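Local coordinates for protein Polyphosphate:AMP phosphotransferase (Meiothermus ruber H328, PDB 5O6M) that uses inorganic polyphosphate as the phosphate donor to convert AMP to ADP and ADP to ATP, and also accepts other nucleotides, at residues D[37-42]-D[235-240]; D[165-170]-D[212-217]. The protein carries 1 engineered substitution. One frame throughout, in Å; residues are numbered along the deposited sequence.

Contact 1: residues D[37-42]-D[235-240]; sequences AVLNRR and RNWLVS. With PO4 (phosphate ion), chain B.
The carbonyl oxygen of Asn-236 is held twice by Ser-240, whose CB also packs against Leu-39 of the opposing helix. Ser-240 OG approaches Asn-236 O at 2.6 Å from one face of the carbonyl plane, while the helical N-H of Ser-240 comes from the other. A first torsion that sets OG beside the backbone N (chi1 -60°) allows this bond, so the hydroxyl is spent within its own helix and a methylene is presented to the neighbour. Leu-39 meets that CB with both its CB and its CD1, each at 4.1 Å. The same CD1 reaches the indole of Trp-237 obliquely, 3.6 Å from NE1. Phe-25 meets the tryptophan ring too. Away from this seam, Arg-235 grips Asn-236 OD1 side-on, with NE at 3.0 Å and NH2 at 2.9 Å, the oxygen lying in the guanidinium plane. The outer edge of the Arg-235 guanidinium holds a phosphate ion, probably from the crystallisation liquor, through NH2 to O2 (3.0 Å) and NH1 to O4 (3.2 Å). Asn-236 thus helps fix the rotation of the arginine that meets the anion. Helices 29-53 and 232-249, the first and last of the chain, pack together through Leu-39, Trp-237 and Ser-240 within the P-loop NTPase-type fold of the PPK2 family.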
loop_
_atom_site.group_PDB
_atom_site.type_symbol
_atom_site.label_atom_id
_atom_site.label_comp_id
_atom_site.label_asym_id
_atom_site.label_seq_id
_atom_site.Cartn_x
_atom_site.Cartn_y
_atom_site.Cartn_z
ATOM N N ALA D 37 1.287 -28.443 -24.128
ATOM C CA ALA D 37 1.338 -29.205 -22.885
ATOM C C ALA D 37 2.777 -29.436 -22.434
ATOM O O ALA D 37 3.074 -29.386 -21.235
ATOM C CB ALA D 37 0.609 -30.538 -23.054
ATOM N N VAL D 38 3.681 -29.699 -23.380
ATOM C CA VAL D 38 5.087 -29.888 -23.034
ATOM C C VAL D 38 5.688 -28.593 -22.497
ATOM O O VAL D 38 6.421 -28.597 -21.500
ATOM C CB VAL D 38 5.868 -30.418 -24.252
ATOM C CG1 VAL D 38 7.361 -30.433 -23.962
ATOM C CG2 VAL D 38 5.374 -31.805 -24.635
ATOM N N LEU D 39 5.403 -27.470 -23.157
ATOM C CA LEU D 39 5.926 -26.189 -22.696
ATOM C C LEU D 39 5.336 -25.817 -21.343
ATOM O O LEU D 39 6.035 -25.270 -20.482
ATOM C CB LEU D 39 5.630 -25.099 -23.727
ATOM C CG LEU D 39 6.456 -25.112 -25.012
ATOM C CD1 LEU D 39 5.816 -24.205 -26.059
ATOM C CD2 LEU D 39 7.893 -24.693 -24.735
ATOM N N ASN D 40 4.050 -26.117 -21.139
ATOM C CA ASN D 40 3.397 -25.795 -19.876
ATOM C C ASN D 40 4.116 -26.439 -18.698
ATOM O O ASN D 40 4.326 -25.794 -17.664
ATOM C CB ASN D 40 1.935 -26.239 -19.920
ATOM C CG ASN D 40 1.160 -25.808 -18.690
ATOM O OD1 ASN D 40 0.951 -26.601 -17.771
ATOM N ND2 ASN D 40 0.734 -24.547 -18.662
ATOM N N ARG D 41 4.510 -27.706 -18.834
ATOM C CA ARG D 41 5.118 -28.399 -17.703
ATOM C C ARG D 41 6.512 -27.861 -17.407
ATOM O O ARG D 41 6.890 -27.715 -16.238
ATOM C CB ARG D 41 5.145 -29.903 -17.965
ATOM C CG ARG D 41 3.752 -30.503 -18.050
ATOM C CD ARG D 41 3.777 -31.990 -18.356
ATOM N NE ARG D 41 2.424 -32.515 -18.526
ATOM C CZ ARG D 41 2.141 -33.755 -18.910
ATOM N NH1 ARG D 41 3.121 -34.610 -19.167
ATOM N NH2 ARG D 41 0.878 -34.141 -19.038
ATOM N N ARG D 42 7.297 -27.556 -18.443
ATOM C CA ARG D 42 8.563 -26.874 -18.200
ATOM C C ARG D 42 8.330 -25.534 -17.514
ATOM O O ARG D 42 9.064 -25.161 -16.592
ATOM C CB ARG D 42 9.336 -26.680 -19.504
ATOM C CG ARG D 42 9.816 -27.959 -20.167
ATOM C CD ARG D 42 10.987 -27.645 -21.081
ATOM N NE ARG D 42 10.566 -27.009 -22.324
ATOM C CZ ARG D 42 11.311 -26.143 -23.003
ATOM N NH1 ARG D 42 10.851 -25.609 -24.126
ATOM N NH2 ARG D 42 12.511 -25.800 -22.552
ATOM N N ARG D 235 -1.619 -18.548 -30.442
ATOM C CA ARG D 235 -1.319 -17.524 -29.447
ATOM C C ARG D 235 -0.772 -18.154 -28.174
ATOM O O ARG D 235 0.300 -17.775 -27.686
ATOM C CB ARG D 235 -2.579 -16.708 -29.157
ATOM C CG ARG D 235 -2.450 -15.695 -28.031
ATOM C CD ARG D 235 -3.827 -15.320 -27.506
ATOM N NE ARG D 235 -4.384 -16.369 -26.656
ATOM C CZ ARG D 235 -5.684 -16.553 -26.448
ATOM N NH1 ARG D 235 -6.571 -15.770 -27.044
ATOM N NH2 ARG D 235 -6.096 -17.530 -25.652
ATOM N N ASN D 236 -1.503 -19.127 -27.624
ATOM C CA ASN D 236 -1.075 -19.778 -26.391
ATOM C C ASN D 236 0.263 -20.487 -26.569
ATOM O O ASN D 236 1.123 -20.428 -25.683
ATOM C CB ASN D 236 -2.147 -20.762 -25.921
ATOM C CG ASN D 236 -3.469 -20.082 -25.620
ATOM O OD1 ASN D 236 -3.514 -18.886 -25.329
ATOM N ND2 ASN D 236 -4.556 -20.843 -25.693
ATOM N N TRP D 237 0.459 -21.174 -27.700
ATOM C CA TRP D 237 1.724 -21.874 -27.911
ATOM C C TRP D 237 2.884 -20.892 -28.039
ATOM O O TRP D 237 3.943 -21.081 -27.431
ATOM C CB TRP D 237 1.661 -22.761 -29.155
ATOM C CG TRP D 237 3.013 -23.347 -29.479
ATOM C CD1 TRP D 237 3.570 -24.469 -28.933
ATOM C CD2 TRP D 237 3.998 -22.804 -30.368
ATOM N NE1 TRP D 237 4.829 -24.674 -29.448
ATOM C CE2 TRP D 237 5.117 -23.665 -30.329
ATOM C CE3 TRP D 237 4.041 -21.682 -31.201
ATOM C CZ2 TRP D 237 6.262 -23.438 -31.092
ATOM C CZ3 TRP D 237 5.182 -21.458 -31.958
ATOM C CH2 TRP D 237 6.275 -22.334 -31.897
ATOM N N LEU D 238 2.706 -19.839 -28.843
ATOM C CA LEU D 238 3.807 -18.918 -29.107
ATOM C C LEU D 238 4.207 -18.162 -27.848
ATOM O O LEU D 238 5.398 -18.048 -27.532
ATOM C CB LEU D 238 3.427 -17.945 -30.225
ATOM C CG LEU D 238 4.542 -16.981 -30.631
ATOM C CD1 LEU D 238 5.818 -17.743 -30.961
ATOM C CD2 LEU D 238 4.106 -16.122 -31.804
ATOM N N VAL D 239 3.225 -17.643 -27.107
ATOM C CA VAL D 239 3.540 -16.964 -25.854
ATOM C C VAL D 239 4.261 -17.917 -24.914
ATOM O O VAL D 239 5.243 -17.545 -24.260
ATOM C CB VAL D 239 2.267 -16.384 -25.213
ATOM C CG1 VAL D 239 2.555 -15.933 -23.790
ATOM C CG2 VAL D 239 1.742 -15.217 -26.041
ATOM N N SER D 240 3.787 -19.160 -24.827
ATOM C CA SER D 240 4.438 -20.141 -23.964
ATOM C C SER D 240 5.889 -20.366 -24.373
ATOM O O SER D 240 6.785 -20.399 -23.522
ATOM C CB SER D 240 3.664 -21.457 -23.995
ATOM O OG SER D 240 2.339 -21.273 -23.533
HETATM P P PO4 B . -9.925 -17.774 -25.298
HETATM O O1 PO4 B . -11.111 -18.174 -26.144
HETATM O O2 PO4 B . -8.808 -18.777 -25.480
HETATM O O3 PO4 B . -10.326 -17.751 -23.844
HETATM O O4 PO4 B . -9.446 -16.404 -25.718
#

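Contact 2: residues D[165-170]-D[212-217]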
loop_
_atom_site.group_PDB
_atom_site.type_symbol
_atom_site.label_atom_id
_atom_site.label_comp_id
_atom_site.label_asym_id
_atom_site.label_seq_id
_atom_site.Cartn_x
_atom_site.Cartn_y
_atom_site.Cartn_z
ATOM N N LYS D 165 7.021 -8.111 -23.100
ATOM C CA LYS D 165 5.806 -7.400 -23.469
ATOM C C LYS D 165 5.181 -8.094 -24.668
ATOM O O LYS D 165 5.843 -8.303 -25.690
ATOM C CB LYS D 165 6.100 -5.927 -23.765
ATOM C CG LYS D 165 6.691 -5.185 -22.568
ATOM C CD LYS D 165 7.030 -3.737 -22.890
ATOM C CE LYS D 165 8.199 -3.610 -23.843
ATOM N NZ LYS D 165 8.640 -2.185 -23.957
ATOM N N PHE D 166 3.915 -8.475 -24.528
ATOM C CA PHE D 166 3.186 -9.199 -25.560
ATOM C C PHE D 166 2.012 -8.354 -26.026
ATOM O O PHE D 166 1.167 -7.957 -25.215
ATOM C CB PHE D 166 2.688 -10.551 -25.038
ATOM C CG PHE D 166 3.785 -11.513 -24.683
ATOM C CD1 PHE D 166 4.442 -12.231 -25.670
ATOM C CD2 PHE D 166 4.156 -11.706 -23.365
ATOM C CE1 PHE D 166 5.455 -13.122 -25.346
ATOM C CE2 PHE D 166 5.169 -12.594 -23.032
ATOM C CZ PHE D 166 5.816 -13.307 -24.024
ATOM N N PHE D 167 1.973 -8.059 -27.322
ATOM C CA PHE D 167 0.778 -7.528 -27.963
ATOM C C PHE D 167 0.086 -8.689 -28.671
ATOM O O PHE D 167 0.625 -9.242 -29.634
ATOM C CB PHE D 167 1.124 -6.403 -28.935
ATOM C CG PHE D 167 -0.070 -5.819 -29.638
ATOM C CD1 PHE D 167 -1.089 -5.218 -28.916
ATOM C CD2 PHE D 167 -0.181 -5.877 -31.018
ATOM C CE1 PHE D 167 -2.191 -4.677 -29.557
ATOM C CE2 PHE D 167 -1.283 -5.342 -31.666
ATOM C CZ PHE D 167 -2.288 -4.740 -30.934
ATOM N N LEU D 168 -1.084 -9.086 -28.175
ATOM C CA LEU D 168 -1.877 -10.122 -28.833
ATOM C C LEU D 168 -2.672 -9.471 -29.961
ATOM O O LEU D 168 -3.572 -8.662 -29.711
ATOM C CB LEU D 168 -2.790 -10.838 -27.843
ATOM C CG LEU D 168 -2.143 -11.313 -26.540
ATOM C CD1 LEU D 168 -3.180 -11.961 -25.628
ATOM C CD2 LEU D 168 -0.977 -12.248 -26.801
ATOM N N HIS D 169 -2.352 -9.842 -31.202
ATOM C CA HIS D 169 -2.764 -9.098 -32.388
ATOM C C HIS D 169 -3.907 -9.832 -33.084
ATOM O O HIS D 169 -3.704 -10.902 -33.671
ATOM C CB HIS D 169 -1.578 -8.919 -33.332
ATOM C CG HIS D 169 -1.862 -8.035 -34.506
ATOM N ND1 HIS D 169 -2.705 -6.946 -34.430
ATOM C CD2 HIS D 169 -1.413 -8.076 -35.782
ATOM C CE1 HIS D 169 -2.760 -6.352 -35.609
ATOM N NE2 HIS D 169 -1.986 -7.018 -36.447
ATOM N N ILE D 170 -5.110 -9.270 -33.003
ATOM C CA ILE D 170 -6.264 -9.814 -33.700
ATOM C C ILE D 170 -6.709 -8.818 -34.765
ATOM O O ILE D 170 -6.385 -7.625 -34.723
ATOM C CB ILE D 170 -7.434 -10.147 -32.748
ATOM C CG1 ILE D 170 -7.952 -8.877 -32.069
ATOM C CG2 ILE D 170 -7.012 -11.191 -31.718
ATOM C CD1 ILE D 170 -9.312 -9.043 -31.421
ATOM N N ALA D 212 2.369 3.187 -32.621
ATOM C CA ALA D 212 3.214 4.239 -32.066
ATOM C C ALA D 212 3.850 3.785 -30.758
ATOM O O ALA D 212 5.061 3.934 -30.555
ATOM C CB ALA D 212 2.396 5.513 -31.858
ATOM N N ALA D 213 3.040 3.238 -29.850
ATOM C CA ALA D 213 3.563 2.771 -28.570
ATOM C C ALA D 213 4.616 1.689 -28.768
ATOM O O ALA D 213 5.693 1.735 -28.163
ATOM C CB ALA D 213 2.420 2.257 -27.694
ATOM N N ILE D 214 4.331 0.712 -29.632
ATOM C CA ILE D 214 5.265 -0.395 -29.817
ATOM C C ILE D 214 6.554 0.088 -30.467
ATOM O O ILE D 214 7.654 -0.278 -30.039
ATOM C CB ILE D 214 4.599 -1.522 -30.626
ATOM C CG1 ILE D 214 3.512 -2.195 -29.779
ATOM C CG2 ILE D 214 5.642 -2.522 -31.107
ATOM C CD1 ILE D 214 2.589 -3.105 -30.553
ATOM N N ARG D 215 6.439 0.916 -31.508
ATOM C CA ARG D 215 7.623 1.475 -32.156
ATOM C C ARG D 215 8.446 2.329 -31.192
ATOM O O ARG D 215 9.682 2.315 -31.239
ATOM C CB ARG D 215 7.205 2.271 -33.393
ATOM C CG ARG D 215 8.345 2.931 -34.146
ATOM C CD ARG D 215 7.827 3.837 -35.261
ATOM N NE ARG D 215 6.567 4.506 -34.940
ATOM C CZ ARG D 215 6.467 5.722 -34.413
ATOM N NH1 ARG D 215 5.269 6.237 -34.168
ATOM N NH2 ARG D 215 7.557 6.422 -34.128
ATOM N N GLU D 216 7.779 3.075 -30.306
ATOM C CA GLU D 216 8.492 4.008 -29.434
ATOM C C GLU D 216 9.166 3.318 -28.255
ATOM O O GLU D 216 10.161 3.835 -27.736
ATOM C CB GLU D 216 7.540 5.088 -28.904
ATOM C CG GLU D 216 7.156 6.164 -29.912
ATOM C CD GLU D 216 8.277 7.158 -30.171
ATOM O OE1 GLU D 216 9.186 7.273 -29.319
ATOM O OE2 GLU D 216 8.247 7.833 -31.223
ATOM N N THR D 217 8.651 2.172 -27.807
ATOM C CA THR D 217 9.083 1.604 -26.536
ATOM C C THR D 217 9.676 0.207 -26.638
ATOM O O THR D 217 10.007 -0.378 -25.600
ATOM C CB THR D 217 7.919 1.580 -25.537
ATOM O OG1 THR D 217 6.884 0.718 -26.026
ATOM C CG2 THR D 217 7.358 2.984 -25.341
#
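Lys-165 NZ bonds to Thr-217 O at 2.8 Å, reaching the carbonyl from well above its plane (48°) and not along a lone pair. The side chain leaves strand 161-169 with a bend at its third torsion (chi3 -69°), which carries the ammonium to the last turn of helix 203-217. A positive charge at this C-terminal end would probably suit the helix dipole. Lys-165 NZ has further partners: it is hydrogen-bonded to Tyr-125 OH, of the residue just before Glu-126 of the ATP pocket, and salt-bridged to Glu-153. A methionine at Lys-165 would probably leave the Glu-153 carboxylate without its positive mate and the Thr-217 carbonyl without this donor. Two residues along the strand, Phe-167 receives Ile-214: the isoleucine's CD1 stands 3.9 Å from CG and from CD2 of the ring, and the side chains cross at about a right angle. Phe-167 also meets the ring of Tyr-210, one turn before Ile-214. Behind this first shell, Thr-217 is positioned by its OG1, which is turned between the backbone N and the carbonyl carbon (chi1 63°), bonds to Ala-213 O at 2.6 Å and is also hydrogen-bonded to Trp-224 NE1. Glu-216 in turn forms a salt bridge with Arg-150, so helix 145-158 is tied to both segments. Strand 161-169 runs between strands 57-64 and 224-228 of the parallel sheet, with helix 203-217 laid over the face that carries Lys-165 and Phe-167 and helix 232-249 packed on the face of Phe-166 and Leu-168.

In the fold
Both contacts are buried, yet they illustrate how chemistry follows position in one fold. Contact 1 joins helix to helix without a hydrogen bond between its segments; its polar groups find partners within their own helix, in other parts of the chain or in a phosphate ion. Contact 2, nearer the centre of the chain, joins strand to helix and combines an apolar pair with a buried charge that has several partners. They hold different elements, but strand 161-169 links them: Val-239 of 235-240 packs on Phe-166 and Leu-168, and Arg-235 CD lies 3.9 Å from Leu-168 CD1. Contact 2 is nested within the long chain excursion closed by contact 1, and the two lie on opposite faces of the parallel sheet.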